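Local coordinates for protein putative metal-dependent phosphoesterase (Bifidobacterium adolescentis, PDB 3O0F) that hydrolyses phosphoesters, probably at its centre of iron and zinc ions, and binds adenosine monophosphate beside those metals, at residues H20-D25 with Q135-E140; K115-R120 with P147-A152. All blocks are in the same frame, centred on the assembly; numbering follows the deposited sequence.

Both contacts lie in the PHP region, their centres about 14 Å apart, and both reach the bound adenosine monophosphate. Contact 1 is a loop-to-loop meeting, partly buried, where a metal-binding loop after strand 15-19 packs on the loop ahead of helix 146-155; aliphatic carbons, an aromatic ring, a carboxylate and a water share it. Contact 2 joins that helix to helix 97-124 and is buried and wholly apolar. The two are tied directly: His148 NE2 lies 2.8 Å from Ser24 O, a probable hydrogen bond, and Asp25 packs on Pro147. The nucleotide is thus approached by Asp25 from the first contact and by Pro147 from the second.

Contact 1 of 2, residues H20-D25 with Q135-E140. With ZN (zinc ion), chain C; FE (Fe (III) ion), chain E; AMP (adenosine monophosphate), chain B.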
# COMPACT_ATOMS: atom_id res chain seq x y z
N HIS A 20 -0.94 -1.13 6.61
CA HIS A 20 -0.23 0.15 6.73
C HIS A 20 -0.09 0.59 8.20
O HIS A 20 -0.95 0.28 9.02
CB HIS A 20 -0.99 1.21 5.94
CG HIS A 20 -1.04 0.93 4.48
ND1 HIS A 20 -0.17 1.48 3.59
CD2 HIS A 20 -1.86 0.13 3.76
CE1 HIS A 20 -0.44 1.04 2.38
NE2 HIS A 20 -1.45 0.21 2.45
N THR A 21 0.96 1.36 8.49
CA THR A 21 1.29 1.79 9.82
C THR A 21 1.55 3.28 9.82
O THR A 21 1.47 3.94 8.80
CB THR A 21 2.56 1.04 10.35
OG1 THR A 21 3.76 1.58 9.75
CG2 THR A 21 2.43 -0.51 10.12
N VAL A 22 1.93 3.80 10.97
CA VAL A 22 2.41 5.18 11.10
C VAL A 22 3.61 5.56 10.22
O VAL A 22 3.82 6.74 9.98
CB VAL A 22 2.81 5.51 12.61
CG1 VAL A 22 1.56 5.58 13.49
CG2 VAL A 22 3.84 4.54 13.14
N PHE A 23 4.38 4.60 9.72
CA PHE A 23 5.45 4.92 8.74
C PHE A 23 4.89 5.35 7.38
O PHE A 23 5.64 5.87 6.53
CB PHE A 23 6.47 3.82 8.63
CG PHE A 23 7.30 3.68 9.85
CD1 PHE A 23 8.43 4.47 10.04
CD2 PHE A 23 6.94 2.77 10.84
CE1 PHE A 23 9.16 4.38 11.22
CE2 PHE A 23 7.68 2.66 12.00
CZ PHE A 23 8.80 3.47 12.17
N SER A 24 3.58 5.19 7.17
CA SER A 24 2.90 5.95 6.11
C SER A 24 1.57 6.53 6.60
O SER A 24 1.59 7.52 7.35
CB SER A 24 2.75 5.13 4.80
OG SER A 24 2.08 3.90 4.96
N ASP A 25 0.44 5.93 6.21
CA ASP A 25 -0.86 6.49 6.52
C ASP A 25 -1.74 5.68 7.49
O ASP A 25 -2.93 5.97 7.62
CB ASP A 25 -1.62 6.86 5.25
CG ASP A 25 -1.85 5.69 4.30
OD1 ASP A 25 -1.30 4.56 4.49
OD2 ASP A 25 -2.64 5.91 3.31
N GLN A 135 0.28 15.40 12.24
CA GLN A 135 -0.38 14.11 11.96
C GLN A 135 0.59 13.08 11.35
O GLN A 135 0.20 11.91 11.15
CB GLN A 135 -1.57 14.30 11.00
CG GLN A 135 -2.70 15.17 11.53
CD GLN A 135 -3.30 14.66 12.84
OE1 GLN A 135 -3.46 13.46 13.03
NE2 GLN A 135 -3.61 15.57 13.75
N VAL A 136 1.81 13.52 11.04
CA VAL A 136 2.88 12.67 10.51
C VAL A 136 3.67 12.02 11.69
O VAL A 136 4.56 12.66 12.25
CB VAL A 136 3.82 13.54 9.64
CG1 VAL A 136 4.97 12.76 9.12
CG2 VAL A 136 3.04 14.16 8.49
N LYS A 137 3.36 10.77 12.03
CA LYS A 137 3.64 10.25 13.36
C LYS A 137 5.06 9.78 13.59
O LYS A 137 5.51 9.74 14.73
CB LYS A 137 2.65 9.16 13.78
CG LYS A 137 1.21 9.64 13.85
CD LYS A 137 1.01 10.73 14.95
CE LYS A 137 -0.47 11.11 15.11
NZ LYS A 137 -0.63 12.27 16.01
N GLU A 138 5.77 9.49 12.51
CA GLU A 138 7.17 9.14 12.63
C GLU A 138 8.11 10.17 12.02
O GLU A 138 9.26 9.85 11.71
CB GLU A 138 7.39 7.77 12.00
CG GLU A 138 6.75 6.64 12.76
CD GLU A 138 7.51 6.31 14.05
OE1 GLU A 138 8.62 6.86 14.24
OE2 GLU A 138 7.00 5.51 14.86
N GLY A 139 7.62 11.40 11.82
CA GLY A 139 8.42 12.51 11.27
C GLY A 139 8.96 12.28 9.88
O GLY A 139 8.24 11.79 8.98
N GLU A 140 10.26 12.57 9.70
CA GLU A 140 10.94 12.34 8.42
C GLU A 140 10.78 10.89 7.92
O GLU A 140 10.87 10.65 6.73
CB GLU A 140 12.44 12.71 8.50
ZN ZN C . -2.51 3.76 2.65
FE FE E . -2.78 -0.13 0.61
P AMP B . -2.18 10.20 -2.05
O1P AMP B . -1.37 9.05 -2.51
O2P AMP B . -1.32 11.13 -1.22
O3P AMP B . -2.97 10.91 -3.16
O5' AMP B . -3.28 9.62 -1.04
C5' AMP B . -4.29 8.77 -1.51
C4' AMP B . -4.33 7.58 -0.61
O4' AMP B . -4.99 7.86 0.66
C3' AMP B . -5.06 6.42 -1.27
O3' AMP B . -4.11 5.44 -1.66
C2' AMP B . -5.87 5.94 -0.07
O2' AMP B . -6.72 4.80 -0.09
C1' AMP B . -5.31 6.58 1.19
N9 AMP B . -6.29 6.62 2.30
C8 AMP B . -5.99 6.39 3.58
N7 AMP B . -7.09 6.51 4.35
C5 AMP B . -8.12 6.82 3.54
C6 AMP B . -9.56 7.09 3.71
N6 AMP B . -10.16 7.04 4.94
N1 AMP B . -10.26 7.40 2.60
C2 AMP B . -9.71 7.47 1.37
N3 AMP B . -8.41 7.23 1.15
C4 AMP B . -7.59 6.90 2.18
O HOH W 1 2.01 8.96 10.33
O HOH W 2 -4.04 -0.11 -1.05
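Two type I turns, Thr21 to Ser24 and Val136 to Gly139, meet at their central residues, with the CA atoms of Val22 and Lys137 5.7 Å apart and those of Phe23 and Glu138 6.0 Å apart. Val22 divides its two methyls between the facing side chains: CG1 rests on Lys137 CB at 3.8 Å, while CG2 touches Glu138 CG at 3.6 Å. That same Glu138 CG also lies over one face of the Phe23 ring, 3.8 Å from the centroid and 15° off the normal, a CH-pi contact. A bend at chi2 (-74°) folds the glutamate chain back, and its carboxylate lies over the rim of the ring, CD 3.6 Å from Phe23 CZ, the two planes only 8° from parallel. Arg141 forms a salt bridge with Glu138 OE1 and also packs against Phe23, whose ring is further bordered by Pro30 and Ala54. Replacing Phe23 by alanine takes away the ring, and is likely to open a gap beside Pro30 and Ala54 and leave the glutamate stem and carboxylate without the flat surface they lie on. On the backbone side, Thr21 OG1 accepts from Phe23 N, an ST turn within the 20-25 loop. A water joins the backbones, 2.9 Å from Val22 O, to which it can donate, and accepting from Lys137 N at 2.8 Å. At the two ends of 20-25 are metal ligands: His20 NE2 binds iron together with His18, Glu75 and Asp261, and the Asp25 carboxylate holds zinc through both oxygens, alongside His50 and His263. The metal loop is therefore backed by a carboxylate that serves twice, stacked flat on an aromatic ring and paired with an arginine, which is likely to offset its charge in this partly buried place.

Contact 2 of 2, residues K115-R120 with P147-A152; sequences KRMVER and PHIADA. With AMP (adenosine monophosphate), chain B.
Helix 97-124 and helix 146-155 pack together beside the nucleotide pocket of this PHP-family protein, and between segments 115-120 and 147-152 Ile149 makes the contact. Its side chain enters helix 97-124 like a knob into a hole bordered by Thr114, Met117, Val118 and Leu121. Within the two segments the touching is done mainly by the terminal methyl: Ile149 CD1 lies 3.8 Å from Met117 CB and 3.9 Å from the CE of the same residue, which is a selenomethionine. The chain of Met117 runs extended from CB and then bends at its last torsion (chi3 57°), which brings CE back beside the isoleucine. Val118 offers one branch, CG2, placed 3.8 Å from both CD1 and CG1 of Ile149 as the two side chains run past each other in opposite directions. With chi2 at -176° the Ile149 chain is extended, which carries CD1 toward helix 97-124. Trp129 and Val132 of helix 129-133 touch Val118 as well, extending the apolar layer. Two residues before Ile149, Pro147 meets the ligand through CG, 3.2 Å from AMP O4' and 3.5 Å from AMP C8. Arg113 and Arg146, both hydrogen-bonded to AMP, lie near Met117, and Asp151 forms a salt bridge with Arg162, another pocket residue. The touching atoms are all carbons and rely on shape rather than polar pairing, so the start of helix 146-155 is probably positioned against the pocket by close fit, while polar groups around it, among them Arg113 and Arg146, hydrogen-bond the nucleotide.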
# COMPACT_ATOMS: atom_id res chain seq x y z
N LYS A 115 2.63 19.70 0.44
CA LYS A 115 2.81 21.08 0.89
C LYS A 115 2.02 22.04 0.00
O LYS A 115 1.34 22.92 0.50
CB LYS A 115 4.28 21.49 0.85
CG LYS A 115 5.13 20.99 1.98
CD LYS A 115 6.58 21.50 1.84
CE LYS A 115 7.38 21.33 3.13
NZ LYS A 115 8.85 21.23 2.87
N ARG A 116 2.10 21.87 -1.31
CA ARG A 116 1.43 22.82 -2.22
C ARG A 116 -0.07 22.70 -2.08
O ARG A 116 -0.77 23.70 -2.10
CB ARG A 116 1.87 22.64 -3.69
CG ARG A 116 3.19 23.38 -4.03
CD ARG A 116 3.63 23.21 -5.49
NE ARG A 116 4.07 21.83 -5.77
CZ ARG A 116 3.70 21.09 -6.82
NH1 ARG A 116 2.89 21.58 -7.76
NH2 ARG A 116 4.16 19.83 -6.94
N MSE A 117 -0.56 21.48 -1.86
CA MSE A 117 -1.97 21.27 -1.54
C MSE A 117 -2.41 21.95 -0.27
O MSE A 117 -3.49 22.51 -0.24
CB MSE A 117 -2.29 19.79 -1.42
CG MSE A 117 -2.46 19.14 -2.75
SE MSE A 117 -3.24 17.38 -2.61
CE MSE A 117 -4.93 17.73 -1.64
N VAL A 118 -1.59 21.87 0.79
CA VAL A 118 -1.94 22.51 2.05
C VAL A 118 -1.90 24.05 1.86
O VAL A 118 -2.73 24.77 2.41
CB VAL A 118 -1.06 22.01 3.22
CG1 VAL A 118 -1.43 22.72 4.50
CG2 VAL A 118 -1.23 20.51 3.41
N GLU A 119 -0.96 24.56 1.05
CA GLU A 119 -0.86 26.01 0.84
C GLU A 119 -2.22 26.48 0.29
O GLU A 119 -2.75 27.48 0.76
CB GLU A 119 0.29 26.38 -0.12
CG GLU A 119 0.76 27.85 -0.01
N ARG A 120 -2.80 25.74 -0.67
CA ARG A 120 -4.08 26.11 -1.30
C ARG A 120 -5.23 25.94 -0.33
O ARG A 120 -6.07 26.83 -0.15
CB ARG A 120 -4.36 25.24 -2.53
CG ARG A 120 -3.37 25.39 -3.68
CD ARG A 120 -3.70 24.38 -4.76
NE ARG A 120 -2.84 24.48 -5.94
CZ ARG A 120 -3.06 23.80 -7.07
NH1 ARG A 120 -4.11 22.98 -7.17
NH2 ARG A 120 -2.23 23.94 -8.09
N PRO A 147 -3.79 11.47 3.20
CA PRO A 147 -4.37 11.10 4.49
C PRO A 147 -3.98 11.97 5.67
O PRO A 147 -4.79 12.16 6.56
CB PRO A 147 -3.85 9.67 4.71
CG PRO A 147 -3.76 9.13 3.36
CD PRO A 147 -3.21 10.28 2.53
N HIS A 148 -2.75 12.48 5.68
CA HIS A 148 -2.28 13.36 6.71
C HIS A 148 -2.93 14.73 6.65
O HIS A 148 -3.17 15.33 7.68
CB HIS A 148 -0.74 13.47 6.68
CG HIS A 148 -0.06 12.14 6.75
ND1 HIS A 148 0.31 11.44 5.63
CD2 HIS A 148 0.22 11.35 7.81
CE1 HIS A 148 0.80 10.27 5.99
NE2 HIS A 148 0.78 10.20 7.32
N ILE A 149 -3.22 15.22 5.44
CA ILE A 149 -4.06 16.39 5.27
C ILE A 149 -5.47 16.11 5.81
O ILE A 149 -6.01 16.91 6.57
CB ILE A 149 -4.21 16.84 3.79
CG1 ILE A 149 -2.85 17.08 3.12
CG2 ILE A 149 -5.06 18.14 3.71
CD1 ILE A 149 -2.96 17.62 1.67
N ALA A 150 -6.08 15.01 5.39
CA ALA A 150 -7.43 14.66 5.89
C ALA A 150 -7.43 14.63 7.40
O ALA A 150 -8.30 15.23 8.03
CB ALA A 150 -7.90 13.32 5.31
N ASP A 151 -6.45 13.95 8.00
CA ASP A 151 -6.32 13.90 9.46
C ASP A 151 -6.23 15.29 10.10
O ASP A 151 -6.83 15.53 11.14
CB ASP A 151 -5.10 13.07 9.88
CG ASP A 151 -5.27 11.56 9.58
OD1 ASP A 151 -6.43 11.11 9.32
OD2 ASP A 151 -4.22 10.83 9.58
N ALA A 152 -5.44 16.19 9.50
CA ALA A 152 -5.32 17.54 10.05
C ALA A 152 -6.68 18.26 10.01
O ALA A 152 -7.02 19.01 10.95
CB ALA A 152 -4.25 18.34 9.34
P AMP B . -2.18 10.20 -2.05
O1P AMP B . -1.37 9.05 -2.51
O2P AMP B . -1.32 11.13 -1.22
O3P AMP B . -2.97 10.91 -3.16
O5' AMP B . -3.28 9.62 -1.04
C5' AMP B . -4.29 8.77 -1.51
C4' AMP B . -4.33 7.58 -0.61
O4' AMP B . -4.99 7.86 0.66
C3' AMP B . -5.06 6.42 -1.27
O3' AMP B . -4.11 5.44 -1.66
C2' AMP B . -5.87 5.94 -0.07
O2' AMP B . -6.72 4.80 -0.09
C1' AMP B . -5.31 6.58 1.19
N9 AMP B . -6.29 6.62 2.30
C8 AMP B . -5.99 6.39 3.58
N7 AMP B . -7.09 6.51 4.35
C5 AMP B . -8.12 6.82 3.54
C6 AMP B . -9.56 7.09 3.71
N6 AMP B . -10.16 7.04 4.94
N1 AMP B . -10.26 7.40 2.60
C2 AMP B . -9.71 7.47 1.37
N3 AMP B . -8.41 7.23 1.15
C4 AMP B . -7.59 6.90 2.18